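Local coordinates for protein PKD domain (Vibrio anguillarum, PDB 6AEM) that binds calcium specifically as a polycystic-kidney-disease domain of the Vibrio anguillarum protease Epp, its wider role in the protease not being established, at residues W54-A59 and T82-P87; P8-E13 and L66-D71. All coordinates share one frame; numbering follows the deposited sequence.

From the N terminus, the chain first runs through 8-13, which leads into strand 12-17. It passes through strands 20-25, 34-40 and 46-47 to strand 53-55, in which 54-59 starts, then returns in strand 60-70, whose end at 66-71 closes contact 2 after 52 intervening residues. Strand 75-84 follows, and its continuation at 82-87 closes contact 1, a shorter loop of 22 residues. The segments alternate along the chain, so the two closures cross. Their centres lie about 24 Å apart on opposite sides of the chain's centre. Both reach the four-stranded sheet through neighbouring strands, 60-70 and 75-84, and each joins it to a segment adjoining the three-stranded sheet.

Contact 1. Residues W54-A59 and T82-P87; sequences WSYTRA and TQVEVP. With ZN (zinc ion), chain F.
Tyr56 and Val84 meet in an apolar packing contact between the two sheets of the PKD beta-sandwich, where the chain leaving strand 53-55 passes the C-terminal end of strand 75-84. The evidence is a set of van der Waals approaches and 250 Å² of surface buried between the segments. Val84 CG2 lies 3.8 Å from Tyr56 CD2, with CG1 almost as near, so both methyls of the valine bear on the same ring carbon, CD2. The valine stands roughly perpendicular to the tyrosine. Tyr56 CG stands anti to the carbonyl carbon and beside the backbone N (chi1 -66°), and the ring reaches inward until Tyr56 OH stands 4.2 Å from Thr82 CG2. That hydroxyl is hydrogen-bonded to Phe41 O, and Trp54 NE1 donates a weak hydrogen bond to Tyr56 OH (3.2 Å). Trp54 CD1 lies over one face of the Tyr56 ring, 4.0 Å above its plane and displaced toward the rim.

Farther out, Ala59 CB sits 3.4 Å from Val84 O and 4.0 Å from Glu85 CA. Glu85 leaves the backbone away from 54-59, and its exposed carboxylate binds a zinc ion through both oxygens, with three waters on the metal. The chemistry thus divides: apolar carbons of Tyr56 and Val84, and the Ala59 methyl resting against the Val84 carbonyl oxygen, join the segments, while the phenol is satisfied within the core.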
loop_
_atom_site.group_PDB
_atom_site.type_symbol
_atom_site.label_atom_id
_atom_site.label_comp_id
_atom_site.label_asym_id
_atom_site.label_seq_id
_atom_site.Cartn_x
_atom_site.Cartn_y
_atom_site.Cartn_z
ATOM N N TRP A 54 4.021 1.992 9.805
ATOM C CA TRP A 54 3.050 2.768 10.556
ATOM C C TRP A 54 2.572 1.942 11.735
ATOM O O TRP A 54 2.880 0.758 11.858
ATOM C CB TRP A 54 1.882 3.259 9.672
ATOM C CG TRP A 54 0.934 2.187 9.116
ATOM C CD1 TRP A 54 -0.321 1.849 9.581
ATOM C CD2 TRP A 54 1.156 1.355 7.965
ATOM N NE1 TRP A 54 -0.850 0.859 8.814
ATOM C CE2 TRP A 54 0.020 0.537 7.812
ATOM C CE3 TRP A 54 2.208 1.217 7.062
ATOM C CZ2 TRP A 54 -0.088 -0.420 6.797
ATOM C CZ3 TRP A 54 2.094 0.281 6.042
ATOM C CH2 TRP A 54 0.953 -0.521 5.919
ATOM N N SER A 55 1.783 2.574 12.586
ATOM C CA SER A 55 1.187 1.887 13.716
ATOM C C SER A 55 -0.247 2.352 13.877
ATOM O O SER A 55 -0.538 3.539 13.728
ATOM C CB SER A 55 1.932 2.209 15.008
ATOM O OG SER A 55 1.725 3.563 15.360
ATOM N N TYR A 56 -1.128 1.406 14.186
ATOM C CA TYR A 56 -2.495 1.710 14.572
ATOM C C TYR A 56 -2.514 2.035 16.061
ATOM O O TYR A 56 -1.689 1.532 16.838
ATOM C CB TYR A 56 -3.427 0.521 14.274
ATOM C CG TYR A 56 -3.557 0.258 12.788
ATOM C CD1 TYR A 56 -4.346 1.077 11.980
ATOM C CD2 TYR A 56 -2.843 -0.771 12.167
ATOM C CE1 TYR A 56 -4.437 0.849 10.607
ATOM C CE2 TYR A 56 -2.937 -1.006 10.789
ATOM C CZ TYR A 56 -3.752 -0.198 10.012
ATOM O OH TYR A 56 -3.788 -0.447 8.656
ATOM N N THR A 57 -3.433 2.917 16.456
ATOM C CA THR A 57 -3.597 3.253 17.871
ATOM C C THR A 57 -4.570 2.332 18.593
ATOM O O THR A 57 -4.646 2.381 19.830
ATOM C CB THR A 57 -4.062 4.706 18.036
ATOM O OG1 THR A 57 -5.387 4.852 17.511
ATOM C CG2 THR A 57 -3.120 5.664 17.333
ATOM N N ARG A 58 -5.330 1.526 17.865
ATOM C CA ARG A 58 -6.226 0.547 18.457
ATOM C C ARG A 58 -6.320 -0.697 17.585
ATOM O O ARG A 58 -6.113 -0.652 16.367
ATOM C CB ARG A 58 -7.593 1.147 18.720
ATOM C CG ARG A 58 -8.244 1.698 17.469
ATOM C CD ARG A 58 -8.592 3.167 17.707
ATOM N NE ARG A 58 -9.998 3.300 18.053
ATOM C CZ ARG A 58 -10.555 4.395 18.552
ATOM N NH1 ARG A 58 -11.848 4.389 18.823
ATOM N NH2 ARG A 58 -9.818 5.455 18.861
ATOM N N ALA A 59 -6.615 -1.820 18.239
ATOM C CA ALA A 59 -6.801 -3.081 17.541
ATOM C C ALA A 59 -7.971 -2.978 16.569
ATOM O O ALA A 59 -8.868 -2.153 16.736
ATOM C CB ALA A 59 -7.042 -4.212 18.545
ATOM N N THR A 82 -6.445 -6.340 6.797
ATOM C CA THR A 82 -5.487 -6.816 7.778
ATOM C C THR A 82 -6.145 -6.734 9.144
ATOM O O THR A 82 -7.087 -5.973 9.369
ATOM C CB THR A 82 -4.183 -5.990 7.714
ATOM O OG1 THR A 82 -3.168 -6.640 8.483
ATOM C CG2 THR A 82 -4.381 -4.566 8.197
ATOM N N GLN A 83 -5.637 -7.534 10.050
ATOM C CA GLN A 83 -6.107 -7.538 11.427
ATOM C C GLN A 83 -4.916 -7.292 12.332
ATOM O O GLN A 83 -3.869 -7.932 12.176
ATOM C CB GLN A 83 -6.775 -8.866 11.790
ATOM C CG GLN A 83 -8.068 -9.156 11.024
ATOM C CD GLN A 83 -7.854 -9.649 9.601
ATOM O OE1 GLN A 83 -6.927 -10.425 9.325
ATOM N NE2 GLN A 83 -8.706 -9.182 8.677
ATOM N N VAL A 84 -5.069 -6.374 13.276
ATOM C CA VAL A 84 -4.034 -6.121 14.266
ATOM C C VAL A 84 -4.649 -6.265 15.643
ATOM O O VAL A 84 -5.820 -5.931 15.855
ATOM C CB VAL A 84 -3.322 -4.760 14.104
ATOM C CG1 VAL A 84 -2.555 -4.737 12.792
ATOM C CG2 VAL A 84 -4.291 -3.605 14.187
ATOM N N GLU A 85 -3.864 -6.794 16.559
ATOM C CA GLU A 85 -4.291 -7.035 17.920
ATOM C C GLU A 85 -3.274 -6.409 18.854
ATOM O O GLU A 85 -2.090 -6.341 18.540
ATOM C CB GLU A 85 -4.316 -8.541 18.224
ATOM C CG GLU A 85 -5.176 -9.366 17.287
ATOM C CD GLU A 85 -4.769 -10.824 17.278
ATOM O OE1 GLU A 85 -4.320 -11.335 18.325
ATOM O OE2 GLU A 85 -4.852 -11.451 16.209
ATOM N N VAL A 86 -3.752 -5.941 20.001
ATOM C CA VAL A 86 -2.807 -5.494 21.029
ATOM C C VAL A 86 -1.980 -6.689 21.486
ATOM O O VAL A 86 -2.529 -7.799 21.638
ATOM C CB VAL A 86 -3.546 -4.852 22.217
ATOM C CG1 VAL A 86 -4.455 -3.726 21.745
ATOM C CG2 VAL A 86 -4.332 -5.891 22.993
ATOM N N PRO A 87 -0.671 -6.540 21.717
ATOM C CA PRO A 87 0.155 -7.679 22.142
ATOM C C PRO A 87 -0.290 -8.305 23.471
ATOM O O PRO A 87 -0.091 -9.502 23.704
ATOM C CB PRO A 87 1.539 -7.063 22.351
ATOM C CG PRO A 87 1.553 -5.813 21.577
ATOM C CD PRO A 87 0.122 -5.321 21.499
ATOM O OXT PRO A 87 -0.855 -7.635 24.360
HETATM ZN ZN ZN F . -4.301 -13.348 17.335
HETATM O O HOH W 1 -3.701 -13.028 19.449
HETATM O O HOH W 2 -1.869 -13.179 18.202
HETATM O O HOH W 3 -5.520 -13.940 15.336
#

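Contact 2. Residues P8-E13 and L66-D71; sequences PVANFE and LTVTDD. With CA (calcium ion), chain C.
Pro8 rides over Val68, its CB 3.8 Å from Val68 CG2 and its CG at nearly the same distance from that methyl. The valine methyl is therefore the bump. Pro8 CB and CG form one wall of the hollow that receives it, and Ala10 CB, 4.0 Å from Val68 CG2, forms another. Val68 carries CG2 between its backbone N and carbonyl carbon (chi1 -58° for CG1), and this branch makes its side-chain contacts with Pro8 and Ala10. Ala10 CB also lies 3.9 Å from Leu66 O, with the CA atoms of Ala10 and Val68 6.0 Å apart.

The contact lays the lead-in to strand 12-17 along the end of strand 60-70, across the PKD beta-sandwich. The two segments run at 151° to each other, and inward-pointing Pro8, Ala10 and Phe12 face Leu66, Val68 and Asp70. Tyr37 and Leu34 of strand 34-40 also cover this layer.

At the inner end, Phe12 and Leu66 pass alongside one another, pointing opposite ways. Leu66 CB comes 3.9 Å from Phe12 CD2 and approaches the ring obliquely, while CD2 of the leucine lies beside the same ring carbon. At the other end, Pro8 CD abuts the Asp70 carboxylate, 3.7 Å from Asp70 OD2. Asp70 OD2 binds the calcium ion at 2.4 Å, in a site completed by Asn5, Gln6, Asp29, Asp31 and a water that donates to Asp71 OD1; the second carboxylate oxygen, Asp70 OD1, accepts from Lys72 N.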
loop_
_atom_site.group_PDB
_atom_site.type_symbol
_atom_site.label_atom_id
_atom_site.label_comp_id
_atom_site.label_asym_id
_atom_site.label_seq_id
_atom_site.Cartn_x
_atom_site.Cartn_y
_atom_site.Cartn_z
ATOM N N PRO A 8 0.139 -0.046 -14.599
ATOM C CA PRO A 8 1.054 -0.627 -13.617
ATOM C C PRO A 8 0.353 -1.655 -12.748
ATOM O O PRO A 8 -0.872 -1.703 -12.616
ATOM C CB PRO A 8 1.501 0.610 -12.811
ATOM C CG PRO A 8 0.329 1.547 -12.907
ATOM C CD PRO A 8 -0.192 1.360 -14.309
ATOM N N VAL A 9 1.184 -2.474 -12.126
ATOM C CA VAL A 9 0.748 -3.530 -11.208
ATOM C C VAL A 9 0.949 -3.043 -9.778
ATOM O O VAL A 9 2.069 -2.740 -9.376
ATOM C CB VAL A 9 1.543 -4.826 -11.424
ATOM C CG1 VAL A 9 1.101 -5.890 -10.432
ATOM C CG2 VAL A 9 1.399 -5.330 -12.848
ATOM N N ALA A 10 -0.135 -2.928 -9.022
ATOM C CA ALA A 10 -0.107 -2.569 -7.607
ATOM C C ALA A 10 -0.205 -3.837 -6.772
ATOM O O ALA A 10 -1.134 -4.632 -6.943
ATOM C CB ALA A 10 -1.254 -1.642 -7.228
ATOM N N ASN A 11 0.781 -4.064 -5.916
ATOM C CA ASN A 11 0.715 -5.201 -5.013
ATOM C C ASN A 11 1.651 -4.986 -3.843
ATOM O O ASN A 11 2.628 -4.251 -3.938
ATOM C CB ASN A 11 1.080 -6.499 -5.714
ATOM C CG ASN A 11 0.755 -7.696 -4.875
ATOM O OD1 ASN A 11 -0.113 -7.649 -3.991
ATOM N ND2 ASN A 11 1.444 -8.786 -5.136
ATOM N N PHE A 12 1.332 -5.659 -2.737
ATOM C CA PHE A 12 2.083 -5.504 -1.503
ATOM C C PHE A 12 1.745 -6.655 -0.574
ATOM O O PHE A 12 0.776 -7.386 -0.782
ATOM C CB PHE A 12 1.817 -4.124 -0.858
ATOM C CG PHE A 12 0.384 -3.922 -0.401
ATOM C CD1 PHE A 12 0.010 -4.241 0.899
ATOM C CD2 PHE A 12 -0.572 -3.392 -1.255
ATOM C CE1 PHE A 12 -1.313 -4.067 1.325
ATOM C CE2 PHE A 12 -1.866 -3.199 -0.834
ATOM C CZ PHE A 12 -2.231 -3.538 0.457
ATOM N N GLU A 13 2.543 -6.764 0.475
ATOM C CA GLU A 13 2.299 -7.646 1.594
ATOM C C GLU A 13 2.578 -6.852 2.849
ATOM O O GLU A 13 3.491 -6.024 2.873
ATOM C CB GLU A 13 3.253 -8.817 1.511
ATOM C CG GLU A 13 3.203 -9.801 2.663
ATOM C CD GLU A 13 4.127 -11.008 2.450
ATOM O OE1 GLU A 13 4.537 -11.263 1.307
ATOM O OE2 GLU A 13 4.462 -11.766 3.426
ATOM N N LEU A 66 -3.386 0.702 -1.775
ATOM C CA LEU A 66 -2.235 1.281 -2.452
ATOM C C LEU A 66 -2.611 1.568 -3.893
ATOM O O LEU A 66 -3.018 0.653 -4.627
ATOM C CB LEU A 66 -1.034 0.333 -2.450
ATOM C CG LEU A 66 0.164 0.765 -3.310
ATOM C CD1 LEU A 66 0.745 2.081 -2.830
ATOM C CD2 LEU A 66 1.199 -0.357 -3.328
ATOM N N THR A 67 -2.411 2.822 -4.303
ATOM C CA THR A 67 -2.532 3.218 -5.701
ATOM C C THR A 67 -1.154 3.597 -6.218
ATOM O O THR A 67 -0.423 4.341 -5.556
ATOM C CB THR A 67 -3.502 4.392 -5.895
ATOM O OG1 THR A 67 -4.770 4.023 -5.351
ATOM C CG2 THR A 67 -3.668 4.759 -7.380
ATOM N N VAL A 68 -0.791 3.046 -7.377
ATOM C CA VAL A 68 0.472 3.399 -8.027
ATOM C C VAL A 68 0.196 4.016 -9.390
ATOM O O VAL A 68 -0.807 3.696 -10.026
ATOM C CB VAL A 68 1.465 2.212 -8.120
ATOM C CG1 VAL A 68 1.787 1.663 -6.756
ATOM C CG2 VAL A 68 0.923 1.110 -9.043
ATOM N N THR A 69 1.116 4.861 -9.840
ATOM C CA THR A 69 1.020 5.575 -11.116
ATOM C C THR A 69 2.281 5.320 -11.940
ATOM O O THR A 69 3.385 5.391 -11.398
ATOM C CB THR A 69 0.879 7.110 -10.866
ATOM O OG1 THR A 69 -0.240 7.349 -9.988
ATOM C CG2 THR A 69 0.660 7.891 -12.146
ATOM N N ASP A 70 2.126 5.087 -13.248
ATOM C CA ASP A 70 3.274 4.861 -14.118
ATOM C C ASP A 70 3.704 6.154 -14.829
ATOM O O ASP A 70 3.159 7.241 -14.612
ATOM C CB ASP A 70 3.085 3.663 -15.060
ATOM C CG ASP A 70 2.171 3.942 -16.258
ATOM O OD1 ASP A 70 1.762 5.118 -16.502
ATOM O OD2 ASP A 70 1.854 2.934 -16.955
ATOM N N ASP A 71 4.748 6.029 -15.652
ATOM C CA ASP A 71 5.391 7.139 -16.366
ATOM C C ASP A 71 4.492 7.786 -17.405
ATOM O O ASP A 71 4.823 8.875 -17.887
ATOM C CB ASP A 71 6.697 6.666 -17.028
ATOM C CG ASP A 71 6.487 5.477 -17.952
ATOM O OD1 ASP A 71 6.181 4.373 -17.476
ATOM O OD2 ASP A 71 6.658 5.662 -19.165
HETATM CA CA CA C . 3.090 1.209 -18.091
HETATM O O HOH W 4 4.510 2.897 -19.004
#